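PDB 7EDR: Moesin/ezrin/radixin homolog 2 from Drosophila melanogaster, which probably acts as a FERM-domain scaffold at the cell cortex, the fly counterpart of the tumour suppressor merlin, in the control of growth through Hippo signalling. Local coordinates for residues L39-S42 against W43-G46; E62-V65 against R66-R69; Q275-H278 against I279-M282; K281-L284 against D285-G289; H291-Y294 against M295-R298. All blocks are in the same frame, centred on the assembly; numbering follows the deposited sequence.

Contact 1. Residues L39-S42 against W43-G46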
loop_
_atom_site.group_PDB
_atom_site.type_symbol
_atom_site.label_atom_id
_atom_site.label_comp_id
_atom_site.label_asym_id
_atom_site.label_seq_id
_atom_site.Cartn_x
_atom_site.Cartn_y
_atom_site.Cartn_z
ATOM N N LEU C 39 -21.523 8.393 3.761
ATOM C CA LEU C 39 -20.265 8.944 3.288
ATOM C C LEU C 39 -19.167 8.608 4.284
ATOM O O LEU C 39 -19.227 9.035 5.441
ATOM C CB LEU C 39 -20.379 10.455 3.106
ATOM C CG LEU C 39 -19.041 11.145 2.793
ATOM C CD1 LEU C 39 -18.635 10.909 1.352
ATOM C CD2 LEU C 39 -19.084 12.632 3.114
ATOM N N ARG C 40 -18.166 7.847 3.840
ATOM C CA ARG C 40 -16.993 7.584 4.669
ATOM C C ARG C 40 -15.780 8.424 4.290
ATOM O O ARG C 40 -14.947 8.702 5.155
ATOM C CB ARG C 40 -16.624 6.108 4.612
ATOM C CG ARG C 40 -17.762 5.207 5.071
ATOM C CD ARG C 40 -17.265 3.798 5.334
ATOM N NE ARG C 40 -18.336 2.809 5.414
ATOM C CZ ARG C 40 -19.042 2.560 6.516
ATOM N NH1 ARG C 40 -18.807 3.246 7.626
ATOM N NH2 ARG C 40 -19.992 1.630 6.508
ATOM N N GLU C 41 -15.659 8.868 3.039
ATOM C CA GLU C 41 -14.556 9.753 2.661
ATOM C C GLU C 41 -14.910 11.186 3.065
ATOM O O GLU C 41 -15.135 12.074 2.243
ATOM C CB GLU C 41 -14.262 9.650 1.177
ATOM C CG GLU C 41 -13.911 8.268 0.723
ATOM C CD GLU C 41 -14.012 8.136 -0.795
ATOM O OE1 GLU C 41 -15.147 7.935 -1.303
ATOM O OE2 GLU C 41 -12.964 8.249 -1.484
ATOM N N SER C 42 -14.958 11.402 4.376
ATOM C CA SER C 42 -15.472 12.660 4.893
ATOM C C SER C 42 -14.469 13.795 4.797
ATOM O O SER C 42 -14.847 14.946 5.036
ATOM C CB SER C 42 -15.896 12.490 6.356
ATOM O OG SER C 42 -14.770 12.258 7.205
ATOM N N TRP C 43 -13.206 13.499 4.477
ATOM C CA TRP C 43 -12.146 14.498 4.566
ATOM C C TRP C 43 -12.283 15.615 3.529
ATOM O O TRP C 43 -11.774 16.723 3.756
ATOM C CB TRP C 43 -10.785 13.812 4.432
ATOM C CG TRP C 43 -10.779 12.576 3.585
ATOM C CD1 TRP C 43 -10.675 12.514 2.227
ATOM C CD2 TRP C 43 -10.851 11.223 4.046
ATOM N NE1 TRP C 43 -10.687 11.204 1.812
ATOM C CE2 TRP C 43 -10.794 10.391 2.909
ATOM C CE3 TRP C 43 -10.943 10.634 5.311
ATOM C CZ2 TRP C 43 -10.838 8.998 2.997
ATOM C CZ3 TRP C 43 -10.997 9.244 5.398
ATOM C CH2 TRP C 43 -10.946 8.444 4.245
ATOM N N TYR C 44 -12.961 15.367 2.410
ATOM C CA TYR C 44 -13.137 16.414 1.417
ATOM C C TYR C 44 -14.177 17.455 1.830
ATOM O O TYR C 44 -14.221 18.541 1.228
ATOM C CB TYR C 44 -13.550 15.805 0.071
ATOM C CG TYR C 44 -12.622 14.731 -0.484
ATOM C CD1 TYR C 44 -11.338 15.049 -0.931
ATOM C CD2 TYR C 44 -13.040 13.406 -0.590
ATOM C CE1 TYR C 44 -10.499 14.081 -1.443
ATOM C CE2 TYR C 44 -12.210 12.430 -1.107
ATOM C CZ TYR C 44 -10.933 12.770 -1.534
ATOM O OH TYR C 44 -10.082 11.802 -2.060
ATOM N N PHE C 45 -15.007 17.167 2.835
ATOM C CA PHE C 45 -16.293 17.842 2.953
ATOM C C PHE C 45 -16.354 18.730 4.190
ATOM O O PHE C 45 -15.552 18.601 5.122
ATOM C CB PHE C 45 -17.437 16.818 2.953
ATOM C CG PHE C 45 -17.615 16.108 1.621
ATOM C CD1 PHE C 45 -16.973 14.908 1.367
ATOM C CD2 PHE C 45 -18.396 16.662 0.619
ATOM C CE1 PHE C 45 -17.114 14.266 0.150
ATOM C CE2 PHE C 45 -18.542 16.035 -0.600
ATOM C CZ PHE C 45 -17.902 14.830 -0.835
ATOM N N GLY C 46 -17.318 19.651 4.178
ATOM C CA GLY C 46 -17.518 20.583 5.276
ATOM C C GLY C 46 -18.916 21.171 5.269
ATOM O O GLY C 46 -19.676 21.042 4.304
HETATM O O HOH W 1 -10.739 9.437 -0.797
#

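Contact 2. Residues E62-V65 against R66-R69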
loop_
_atom_site.group_PDB
_atom_site.type_symbol
_atom_site.label_atom_id
_atom_site.label_comp_id
_atom_site.label_asym_id
_atom_site.label_seq_id
_atom_site.Cartn_x
_atom_site.Cartn_y
_atom_site.Cartn_z
ATOM N N GLU C 62 -14.971 21.176 16.838
ATOM C CA GLU C 62 -15.005 20.972 18.275
ATOM C C GLU C 62 -15.493 22.190 19.056
ATOM O O GLU C 62 -15.385 22.202 20.284
ATOM C CB GLU C 62 -13.640 20.484 18.768
ATOM C CG GLU C 62 -13.419 18.963 18.495
ATOM C CD GLU C 62 -14.467 18.025 19.169
ATOM O OE1 GLU C 62 -14.597 16.852 18.726
ATOM O OE2 GLU C 62 -15.150 18.449 20.144
ATOM N N LYS C 63 -16.074 23.185 18.393
ATOM C CA LYS C 63 -16.892 24.167 19.093
ATOM C C LYS C 63 -18.361 23.738 19.066
ATOM O O LYS C 63 -18.782 22.932 18.231
ATOM C CB LYS C 63 -16.751 25.561 18.469
ATOM C CG LYS C 63 -15.362 26.165 18.545
ATOM C CD LYS C 63 -14.836 26.124 19.955
ATOM C CE LYS C 63 -13.421 26.667 20.040
ATOM N NZ LYS C 63 -12.933 26.609 21.450
ATOM N N ARG C 64 -19.139 24.287 19.999
ATOM C CA ARG C 64 -20.584 24.080 19.993
ATOM C C ARG C 64 -21.218 24.796 18.807
ATOM O O ARG C 64 -20.841 25.922 18.470
ATOM C CB ARG C 64 -21.205 24.594 21.292
ATOM C CG ARG C 64 -20.897 23.755 22.514
ATOM C CD ARG C 64 -21.169 24.535 23.781
ATOM N NE ARG C 64 -21.099 23.682 24.960
ATOM C CZ ARG C 64 -21.422 24.084 26.186
ATOM N NH1 ARG C 64 -21.840 25.327 26.383
ATOM N NH2 ARG C 64 -21.334 23.241 27.211
ATOM N N VAL C 65 -22.182 24.133 18.163
ATOM C CA VAL C 65 -22.873 24.749 17.029
ATOM C C VAL C 65 -23.460 26.085 17.449
ATOM O O VAL C 65 -23.407 27.081 16.712
ATOM C CB VAL C 65 -23.968 23.810 16.483
ATOM C CG1 VAL C 65 -24.641 24.431 15.270
ATOM C CG2 VAL C 65 -23.407 22.433 16.153
ATOM N N ARG C 66 -24.029 26.114 18.654
ATOM C CA ARG C 66 -24.647 27.301 19.230
ATOM C C ARG C 66 -23.669 28.470 19.339
ATOM O O ARG C 66 -24.103 29.630 19.326
ATOM C CB ARG C 66 -25.223 26.884 20.591
ATOM C CG ARG C 66 -25.656 27.970 21.515
ATOM C CD ARG C 66 -25.405 27.577 22.978
ATOM N NE ARG C 66 -26.330 26.571 23.499
ATOM C CZ ARG C 66 -26.487 26.306 24.798
ATOM N NH1 ARG C 66 -25.785 26.972 25.710
ATOM N NH2 ARG C 66 -27.350 25.381 25.193
ATOM N N ASP C 67 -22.360 28.192 19.388
ATOM C CA ASP C 67 -21.336 29.186 19.694
ATOM C C ASP C 67 -20.571 29.672 18.470
ATOM O O ASP C 67 -19.474 30.223 18.620
ATOM C CB ASP C 67 -20.338 28.625 20.707
ATOM C CG ASP C 67 -20.971 28.339 22.047
ATOM O OD1 ASP C 67 -20.325 27.661 22.873
ATOM O OD2 ASP C 67 -22.116 28.796 22.271
ATOM N N GLN C 68 -21.106 29.484 17.269
ATOM C CA GLN C 68 -20.346 29.757 16.054
ATOM C C GLN C 68 -21.029 30.807 15.185
ATOM O O GLN C 68 -20.828 30.841 13.966
ATOM C CB GLN C 68 -20.093 28.465 15.271
ATOM C CG GLN C 68 -19.312 27.411 16.082
ATOM C CD GLN C 68 -18.822 26.239 15.245
ATOM O OE1 GLN C 68 -18.251 26.420 14.171
ATOM N NE2 GLN C 68 -19.042 25.023 15.738
ATOM N N ARG C 69 -21.826 31.675 15.813
ATOM C CA ARG C 69 -22.396 32.849 15.153
ATOM C C ARG C 69 -23.146 32.483 13.874
ATOM O O ARG C 69 -23.071 33.185 12.865
ATOM C CB ARG C 69 -21.318 33.892 14.855
ATOM C CG ARG C 69 -20.829 34.668 16.062
ATOM C CD ARG C 69 -19.354 35.010 15.897
ATOM N NE ARG C 69 -18.483 34.200 16.754
ATOM C CZ ARG C 69 -17.320 33.668 16.377
ATOM N NH1 ARG C 69 -16.876 33.819 15.130
ATOM N NH2 ARG C 69 -16.607 32.964 17.251
HETATM O O HOH W 2 -18.323 26.369 22.056
HETATM O O HOH W 3 -22.799 27.640 24.640
#

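Contact 3. Residues Q275-H278 against I279-M282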
loop_
_atom_site.group_PDB
_atom_site.type_symbol
_atom_site.label_atom_id
_atom_site.label_comp_id
_atom_site.label_asym_id
_atom_site.label_seq_id
_atom_site.Cartn_x
_atom_site.Cartn_y
_atom_site.Cartn_z
ATOM N N GLN C 275 -6.882 41.769 2.225
ATOM C CA GLN C 275 -7.414 42.913 2.960
ATOM C C GLN C 275 -8.541 42.599 3.929
ATOM O O GLN C 275 -8.945 43.497 4.669
ATOM C CB GLN C 275 -7.908 43.992 1.986
ATOM C CG GLN C 275 -6.833 44.531 1.068
ATOM C CD GLN C 275 -5.690 45.136 1.838
ATOM O OE1 GLN C 275 -5.889 45.737 2.904
ATOM N NE2 GLN C 275 -4.471 44.962 1.321
ATOM N N ASP C 276 -9.080 41.387 3.941
ATOM C CA ASP C 276 -10.155 41.035 4.860
ATOM C C ASP C 276 -9.651 39.935 5.781
ATOM O O ASP C 276 -9.221 38.881 5.314
ATOM C CB ASP C 276 -11.427 40.615 4.106
ATOM C CG ASP C 276 -12.530 40.015 5.026
ATOM O OD1 ASP C 276 -13.497 39.438 4.470
ATOM O OD2 ASP C 276 -12.472 40.087 6.274
ATOM N N LEU C 277 -9.681 40.201 7.087
ATOM C CA LEU C 277 -9.165 39.244 8.059
ATOM C C LEU C 277 -9.926 37.932 8.006
ATOM O O LEU C 277 -9.322 36.859 8.125
ATOM C CB LEU C 277 -9.227 39.828 9.472
ATOM C CG LEU C 277 -8.615 41.212 9.542
ATOM C CD1 LEU C 277 -8.839 41.856 10.916
ATOM C CD2 LEU C 277 -7.137 41.131 9.218
ATOM N N HIS C 278 -11.252 37.988 7.855
ATOM C CA HIS C 278 -12.013 36.744 7.779
ATOM C C HIS C 278 -11.537 35.889 6.613
ATOM O O HIS C 278 -11.253 34.696 6.778
ATOM C CB HIS C 278 -13.511 37.006 7.646
ATOM C CG HIS C 278 -14.306 35.749 7.460
ATOM N ND1 HIS C 278 -14.675 34.943 8.517
ATOM C CD2 HIS C 278 -14.746 35.125 6.340
ATOM C CE1 HIS C 278 -15.333 33.891 8.059
ATOM N NE2 HIS C 278 -15.391 33.978 6.740
ATOM N N ILE C 279 -11.448 36.488 5.423
ATOM C CA ILE C 279 -10.858 35.812 4.272
ATOM C C ILE C 279 -9.487 35.247 4.609
ATOM O O ILE C 279 -9.091 34.202 4.076
ATOM C CB ILE C 279 -10.787 36.780 3.073
ATOM C CG1 ILE C 279 -12.193 37.058 2.537
ATOM C CG2 ILE C 279 -9.874 36.227 1.976
ATOM C CD1 ILE C 279 -12.915 35.819 2.056
ATOM N N ASN C 280 -8.748 35.908 5.507
ATOM C CA ASN C 280 -7.392 35.459 5.793
ATOM C C ASN C 280 -7.398 34.184 6.615
ATOM O O ASN C 280 -6.584 33.286 6.381
ATOM C CB ASN C 280 -6.617 36.561 6.492
ATOM C CG ASN C 280 -6.231 37.663 5.541
ATOM O OD1 ASN C 280 -6.531 37.588 4.343
ATOM N ND2 ASN C 280 -5.579 38.700 6.057
ATOM N N LYS C 281 -8.320 34.082 7.565
ATOM C CA LYS C 281 -8.498 32.823 8.268
ATOM C C LYS C 281 -8.901 31.708 7.301
ATOM O O LYS C 281 -8.406 30.578 7.411
ATOM C CB LYS C 281 -9.531 33.000 9.380
ATOM C CG LYS C 281 -9.670 31.789 10.251
ATOM C CD LYS C 281 -8.318 31.370 10.812
ATOM C CE LYS C 281 -8.390 29.970 11.416
ATOM N NZ LYS C 281 -9.586 29.823 12.298
ATOM N N MET C 282 -9.782 32.014 6.334
ATOM C CA MET C 282 -10.191 31.018 5.347
ATOM C C MET C 282 -9.025 30.602 4.468
ATOM O O MET C 282 -8.949 29.450 4.031
ATOM C CB MET C 282 -11.322 31.557 4.465
ATOM C CG MET C 282 -12.481 32.147 5.221
ATOM S SD MET C 282 -13.247 30.912 6.287
ATOM C CE MET C 282 -14.569 30.393 5.196
#

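Contact 4. Residues K281-L284 against D285-G289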
loop_
_atom_site.group_PDB
_atom_site.type_symbol
_atom_site.label_atom_id
_atom_site.label_comp_id
_atom_site.label_asym_id
_atom_site.label_seq_id
_atom_site.Cartn_x
_atom_site.Cartn_y
_atom_site.Cartn_z
ATOM N N LYS C 281 -8.320 34.082 7.565
ATOM C CA LYS C 281 -8.498 32.823 8.268
ATOM C C LYS C 281 -8.901 31.708 7.301
ATOM O O LYS C 281 -8.406 30.578 7.411
ATOM C CB LYS C 281 -9.531 33.000 9.380
ATOM C CG LYS C 281 -9.670 31.789 10.251
ATOM C CD LYS C 281 -8.318 31.370 10.812
ATOM C CE LYS C 281 -8.390 29.970 11.416
ATOM N NZ LYS C 281 -9.586 29.823 12.298
ATOM N N MET C 282 -9.782 32.014 6.334
ATOM C CA MET C 282 -10.191 31.018 5.347
ATOM C C MET C 282 -9.025 30.602 4.468
ATOM O O MET C 282 -8.949 29.450 4.031
ATOM C CB MET C 282 -11.322 31.557 4.465
ATOM C CG MET C 282 -12.481 32.147 5.221
ATOM S SD MET C 282 -13.247 30.912 6.287
ATOM C CE MET C 282 -14.569 30.393 5.196
ATOM N N ILE C 283 -8.123 31.530 4.162
ATOM C CA ILE C 283 -6.942 31.148 3.396
ATOM C C ILE C 283 -6.085 30.184 4.212
ATOM O O ILE C 283 -5.596 29.167 3.699
ATOM C CB ILE C 283 -6.159 32.400 2.965
ATOM C CG1 ILE C 283 -7.000 33.243 1.990
ATOM C CG2 ILE C 283 -4.801 32.005 2.341
ATOM C CD1 ILE C 283 -6.269 34.482 1.458
ATOM N N LEU C 284 -5.937 30.471 5.509
ATOM C CA LEU C 284 -5.120 29.650 6.389
ATOM C C LEU C 284 -5.698 28.254 6.530
ATOM O O LEU C 284 -4.962 27.262 6.436
ATOM C CB LEU C 284 -5.004 30.314 7.755
ATOM C CG LEU C 284 -4.071 29.578 8.713
ATOM C CD1 LEU C 284 -2.643 29.584 8.161
ATOM C CD2 LEU C 284 -4.145 30.199 10.114
ATOM N N ASP C 285 -7.021 28.158 6.739
ATOM C CA ASP C 285 -7.669 26.849 6.824
ATOM C C ASP C 285 -7.547 26.071 5.514
ATOM O O ASP C 285 -7.280 24.864 5.523
ATOM C CB ASP C 285 -9.142 26.993 7.213
ATOM C CG ASP C 285 -9.329 27.545 8.629
ATOM O OD1 ASP C 285 -8.337 27.580 9.399
ATOM O OD2 ASP C 285 -10.474 27.944 8.974
ATOM N N LEU C 286 -7.743 26.741 4.384
ATOM C CA LEU C 286 -7.636 26.074 3.092
ATOM C C LEU C 286 -6.222 25.526 2.857
ATOM O O LEU C 286 -6.061 24.423 2.306
ATOM C CB LEU C 286 -8.036 27.049 1.984
ATOM C CG LEU C 286 -9.382 26.948 1.245
ATOM C CD1 LEU C 286 -10.207 25.734 1.618
ATOM C CD2 LEU C 286 -10.192 28.225 1.368
ATOM N N CYS C 287 -5.190 26.280 3.278
ATOM C CA CYS C 287 -3.795 25.857 3.110
ATOM C C CYS C 287 -3.473 24.652 3.983
ATOM O O CYS C 287 -2.810 23.703 3.539
ATOM C CB CYS C 287 -2.845 27.001 3.465
ATOM S SG CYS C 287 -2.718 28.383 2.279
ATOM N N LYS C 288 -3.897 24.697 5.246
ATOM C CA LYS C 288 -3.606 23.605 6.162
ATOM C C LYS C 288 -4.331 22.338 5.730
ATOM O O LYS C 288 -3.724 21.262 5.652
ATOM C CB LYS C 288 -3.991 24.009 7.588
ATOM C CG LYS C 288 -3.781 22.931 8.647
ATOM C CD LYS C 288 -2.319 22.477 8.722
ATOM C CE LYS C 288 -2.184 21.297 9.684
ATOM N NZ LYS C 288 -0.820 21.205 10.284
ATOM N N GLY C 289 -5.632 22.452 5.441
ATOM C CA GLY C 289 -6.384 21.299 4.969
ATOM C C GLY C 289 -5.805 20.692 3.705
ATOM O O GLY C 289 -5.600 19.475 3.626
#

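Contact 5. Residues H291-Y294 against M295-R298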
loop_
_atom_site.group_PDB
_atom_site.type_symbol
_atom_site.label_atom_id
_atom_site.label_comp_id
_atom_site.label_asym_id
_atom_site.label_seq_id
_atom_site.Cartn_x
_atom_site.Cartn_y
_atom_site.Cartn_z
ATOM N N HIS C 291 -2.775 20.997 2.495
ATOM C CA HIS C 291 -1.476 20.402 2.795
ATOM C C HIS C 291 -1.617 19.060 3.512
ATOM O O HIS C 291 -0.900 18.101 3.177
ATOM C CB HIS C 291 -0.631 21.356 3.626
ATOM C CG HIS C 291 0.712 20.798 3.955
ATOM N ND1 HIS C 291 0.916 19.915 4.993
ATOM C CD2 HIS C 291 1.911 20.950 3.344
ATOM C CE1 HIS C 291 2.187 19.561 5.018
ATOM N NE2 HIS C 291 2.813 20.176 4.028
ATOM N N ASP C 292 -2.533 18.971 4.497
ATOM C CA ASP C 292 -2.808 17.697 5.159
ATOM C C ASP C 292 -3.112 16.601 4.148
ATOM O O ASP C 292 -2.563 15.497 4.231
ATOM C CB ASP C 292 -3.995 17.809 6.122
ATOM C CG ASP C 292 -3.674 18.566 7.408
ATOM O OD1 ASP C 292 -2.491 18.658 7.810
ATOM O OD2 ASP C 292 -4.644 19.059 8.034
ATOM N N LEU C 293 -4.016 16.878 3.202
ATOM C CA LEU C 293 -4.424 15.827 2.279
ATOM C C LEU C 293 -3.337 15.545 1.273
ATOM O O LEU C 293 -3.220 14.411 0.802
ATOM C CB LEU C 293 -5.717 16.187 1.545
ATOM C CG LEU C 293 -6.930 16.217 2.457
ATOM C CD1 LEU C 293 -8.132 16.775 1.756
ATOM C CD2 LEU C 293 -7.213 14.819 2.922
ATOM N N TYR C 294 -2.545 16.567 0.933
ATOM C CA TYR C 294 -1.432 16.370 0.014
ATOM C C TYR C 294 -0.500 15.264 0.516
ATOM O O TYR C 294 -0.107 14.374 -0.251
ATOM C CB TYR C 294 -0.676 17.694 -0.174
ATOM C CG TYR C 294 0.435 17.630 -1.192
ATOM C CD1 TYR C 294 1.729 17.248 -0.828
ATOM C CD2 TYR C 294 0.187 17.932 -2.536
ATOM C CE1 TYR C 294 2.754 17.177 -1.770
ATOM C CE2 TYR C 294 1.198 17.865 -3.487
ATOM C CZ TYR C 294 2.482 17.488 -3.104
ATOM O OH TYR C 294 3.479 17.427 -4.064
ATOM N N MET C 295 -0.153 15.298 1.808
ATOM C CA MET C 295 0.699 14.264 2.387
ATOM C C MET C 295 -0.054 12.955 2.594
ATOM O O MET C 295 0.509 11.881 2.365
ATOM C CB MET C 295 1.284 14.742 3.711
ATOM C CG MET C 295 2.170 15.964 3.593
ATOM S SD MET C 295 3.639 15.647 2.587
ATOM C CE MET C 295 4.523 17.176 2.921
ATOM N N ARG C 296 -1.313 13.023 3.045
ATOM C CA ARG C 296 -2.083 11.808 3.295
ATOM C C ARG C 296 -2.344 11.044 2.000
ATOM O O ARG C 296 -2.267 9.811 1.969
ATOM C CB ARG C 296 -3.404 12.155 3.990
ATOM C CG ARG C 296 -3.251 12.588 5.443
ATOM C CD ARG C 296 -4.584 12.974 6.023
ATOM N NE ARG C 296 -5.540 11.861 5.937
ATOM C CZ ARG C 296 -6.792 11.907 6.387
ATOM N NH1 ARG C 296 -7.247 13.012 6.955
ATOM N NH2 ARG C 296 -7.583 10.846 6.260
ATOM N N ARG C 297 -2.655 11.765 0.927
ATOM C CA ARG C 297 -2.830 11.165 -0.392
ATOM C C ARG C 297 -1.625 10.304 -0.778
ATOM O O ARG C 297 -1.773 9.256 -1.424
ATOM C CB ARG C 297 -3.057 12.307 -1.400
ATOM C CG ARG C 297 -3.242 11.967 -2.836
ATOM C CD ARG C 297 -3.649 13.246 -3.595
ATOM N NE ARG C 297 -4.886 13.777 -3.041
ATOM C CZ ARG C 297 -5.048 14.983 -2.506
ATOM N NH1 ARG C 297 -4.054 15.863 -2.468
ATOM N NH2 ARG C 297 -6.239 15.315 -2.016
ATOM N N ARG C 298 -0.422 10.727 -0.394
ATOM C CA ARG C 298 0.802 10.006 -0.736
ATOM C C ARG C 298 1.158 8.899 0.252
ATOM O O ARG C 298 2.168 8.219 0.052
ATOM C CB ARG C 298 1.959 10.998 -0.879
ATOM C CG ARG C 298 1.625 11.976 -1.944
ATOM C CD ARG C 298 2.478 13.197 -2.040
ATOM N NE ARG C 298 2.371 13.721 -3.401
ATOM C CZ ARG C 298 1.306 14.361 -3.885
ATOM N NH1 ARG C 298 0.234 14.583 -3.117
ATOM N NH2 ARG C 298 1.302 14.791 -5.148
#

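Contact 1. Residues L39-S42 against W43-G46
The chain from Leu39 to Gly46 makes two successive turns. Glu41 sits at the centre of an inverse gamma turn, in which Ser42 N gives a weak bond to Arg40 O. A beta turn follows at once. Phe45 N donates to Ser42 O at 3.1 Å, nearly straight at 162°, and approaches from above the carbonyl plane. Glu41 and Trp43 cross obliquely, and Glu41 lays its CA over one face of the indole. Glu41 CA is 4.0 Å from the centroid of the Trp43 six-membered ring, a CH-pi contact. Arg40 O and Ser42 N lie over the same face. Glu41 CB and CG also rest on the indole, near CE2 and CZ2. The carboxylate stands steeply to the ring, their planes 80° apart. This is the link between helix 26-37 and strand 45-50 in the ubiquitin-like lobe of the FERM domain. One water ties three side chains of the link together. It donates to Glu41 OE2 at 2.6 Å, accepts from Trp43 NE1 at 3.2 Å in the plane of the indole, and is hydrogen-bonded to Tyr44 OH at 2.8 Å. The carboxylate is held mainly by helix 99-114 and the residues before it: OE1 by Thr101 and Gln98 N, OE2 by Ile97 N. Behind the turns, Leu39 CD2 touches Phe45 CD1 at 3.6 Å. Leu39 CG is anti to the backbone N (chi1 172°), which brings CD2 and CD1 obliquely against Phe45 CD1 and CE1. Glu41 O meets the edge of that phenyl in its plane, 3.5 Å from Phe45 CD1. Phe83 and Phe105 also meet the Phe45 ring.

Contact 2. Residues E62-V65 against R66-R69
A short 3-10 turn at Val65 and Arg66, in the loop between strands 56-58 and 78-85 of the ubiquitin-like lobe, brings Arg64 against Asp67 and Gln68. Its main bond runs from Asp67 N to Arg64 O, 2.9 Å long at 153°. A weak bond from Gln68 N to Val65 O follows. Arg64 O takes a second, weak bond from Gln68 NE2 at 3.4 Å. The chain of Gln68 is extended beyond CG, which carries its amide back past Arg64 O to the CB of Lys63. The other end of that amide is held by Lys60 N, which donates to Gln68 OE1. Arg64 and Asp67 run side by side and point the same way. Asp67 OD1 lies along the aliphatic part of the arginine, 3.4 Å from Arg64 CD. Asp67 OD1 is 4.5 Å from Arg64 NH1, beyond a salt bridge. Two waters join the groups instead. One accepts from Arg64 N and donates to Asp67 OD1. The other donates to Asp67 OD2 at 2.7 Å and accepts from Arg64 NH1 at 3.1 Å, in the plane of the guanidinium, with a weak bond from Arg66 NH1. Arg66 NE is bound to Pro22 O. Val65 packs on Tyr79 and Phe81 of strand 78-85. The two arginine ends, 4.3 Å apart between Arg64 NH1 and Arg66 NH1, share a water whose other partner is a carboxylate, which would probably soften their repulsion.

Contact 3. Residues Q275-H278 against I279-M282
Leu277 O receives two backbone N-H groups. Lys281 N reaches Leu277 O at 3.0 Å, and Asn280 N makes a weak bond to it at 2.8 Å. Asn280 N is shared, for it also bonds weakly to Asp276 O. The next step is regular: Met282 N donates to His278 O at 3.1 Å. The helix starts at Asp276, its N-cap. A chi1 of 171° sets the Asp276 carboxylate opposite its own N and turns it back toward the first turn. There Asp276 OD2 accepts from His278 N at 2.9 Å, with the donor above the carboxylate plane. The other oxygen, OD1, lies beside Ile279 CG1, and the two side chains cross at about a right angle. One turn on, Met282 lies obliquely to the His278 ring. Met282 SD is 4.3 Å from the centroid of the His278 ring, a Met-aromatic contact. SD and CG approach the ring near NE2. That nitrogen is bonded to Val56 O, and Met282 also touches Trp58, so both side chains lean on strand 56-58 of the ubiquitin-like lobe. Asn280 faces its own lobe, where OD1 is bonded to Ser274. The negative cap probably also suits the helix dipole. The arrangement is a classical N-cap, and it opens the long C-terminal helix of the PH-like lobe of the FERM domain.

Contact 4. Residues K281-L284 against D285-G289
Lys281 bends along the helix surface toward Asp285, one turn further on, and the two side chains cross obliquely. Lys281 has two kinks, at chi2 (54°) and chi4 (-47°), and these lay its CE methylene beside the carboxylate. Lys281 NZ lies 3.9 Å from Asp285 OD1, so the pair is a long and weak salt bridge. Asp285 CG lies anti to its carbonyl carbon, which folds the carboxylate back over the preceding turn, near Lys281 O. Leu286 leans the same way along the helix. Its CD2 comes close to Met282 O, and its side chain reaches Phe209 and Val223 of the sheet. Ile283 and Cys287 form a third i to i+4 pair. Ile283 CG2 meets Cys287 SG at 4.2 Å, a loose apolar contact. This is the middle of helix 277-297, which packs across the strands 207-212 and 218-223 of the PH-like lobe. Ile283 rests on Phe209 and Leu221, while Cys287 touches Trp245. Leu286 also meets Lys86 and Phe87 of the loop that follows strand 78-85. The charged pair belongs to another flank of the helix, more open to solvent. Four backbone bonds keep these residues in alpha-helical register. Asp285 N donates to Lys281 O at 2.9 Å and Leu286 N to Met282 O at 3.0 Å. Cys287 N reaches Ile283 O at 2.9 Å, and Lys288 N reaches Leu284 O at 3.0 Å.

Contact 5. Residues H291-Y294 against M295-R298
The guanidinium of Arg298 lies flat on the ring of Tyr294. Their centres are 3.6 Å apart and the planes only 13° from parallel, so the pair is both stacked and cation-pi. Arg298 NH1 sits over the ring and also donates to Tyr294 O at 2.9 Å. That oxygen lies in the plane of the guanidinium, and the bond is fairly straight at 157°. Stack and bond, with the salt bridge to Glu90, hold the group's rotation. With chi1 at -176°, Tyr294 carries its ring out from the helix, and the extended chain of Arg298 comes back one turn to lie on it. Next to this pair, Arg297 folds back at chi3, and Leu293 O lies over one face of its guanidinium. Arg297 NH2 approaches Leu293 CB at 3.7 Å. On another flank Met295 CE touches His291 NE2 at 3.6 Å, and the two side chains lie obliquely to each other. The backbone beneath is regular: Met295 N, Arg296 N and Arg297 N donate to His291 O, Asp292 O and Leu293 O. Further out, Glu90 forms salt bridges with both Arg297 and Arg298, and Glu95 holds Arg297 NE. Trp245 meets the Tyr294 ring. Arg296 is bonded to Thr302 O and makes a salt bridge to an acidic side chain of the chain of another protein. The arrangement is an i to i+4 tyrosine-arginine stack closing the C-terminal helix of the PH-like lobe.

Overall arrangement
Contacts 3, 4 and 5 follow one another along helix 277-297, and contacts 3 and 4 share Lys281 and Met282. The chemistry changes along the helix: a capped, surface start, a partly buried middle with apolar side chains toward the sheet, and a buried, arginine-rich end that meets the chain of another protein. Contacts 1 and 2 belong to the ubiquitin-like lobe, their centres about 20 Å apart. Contact 1 is a buried turn with aromatic rings; contact 2 is more exposed, and waters join its charges. Contacts 1 and 5 touch across the lobes, where Trp43 packs on Leu293 and Arg296. Contact 2 touches none of the others.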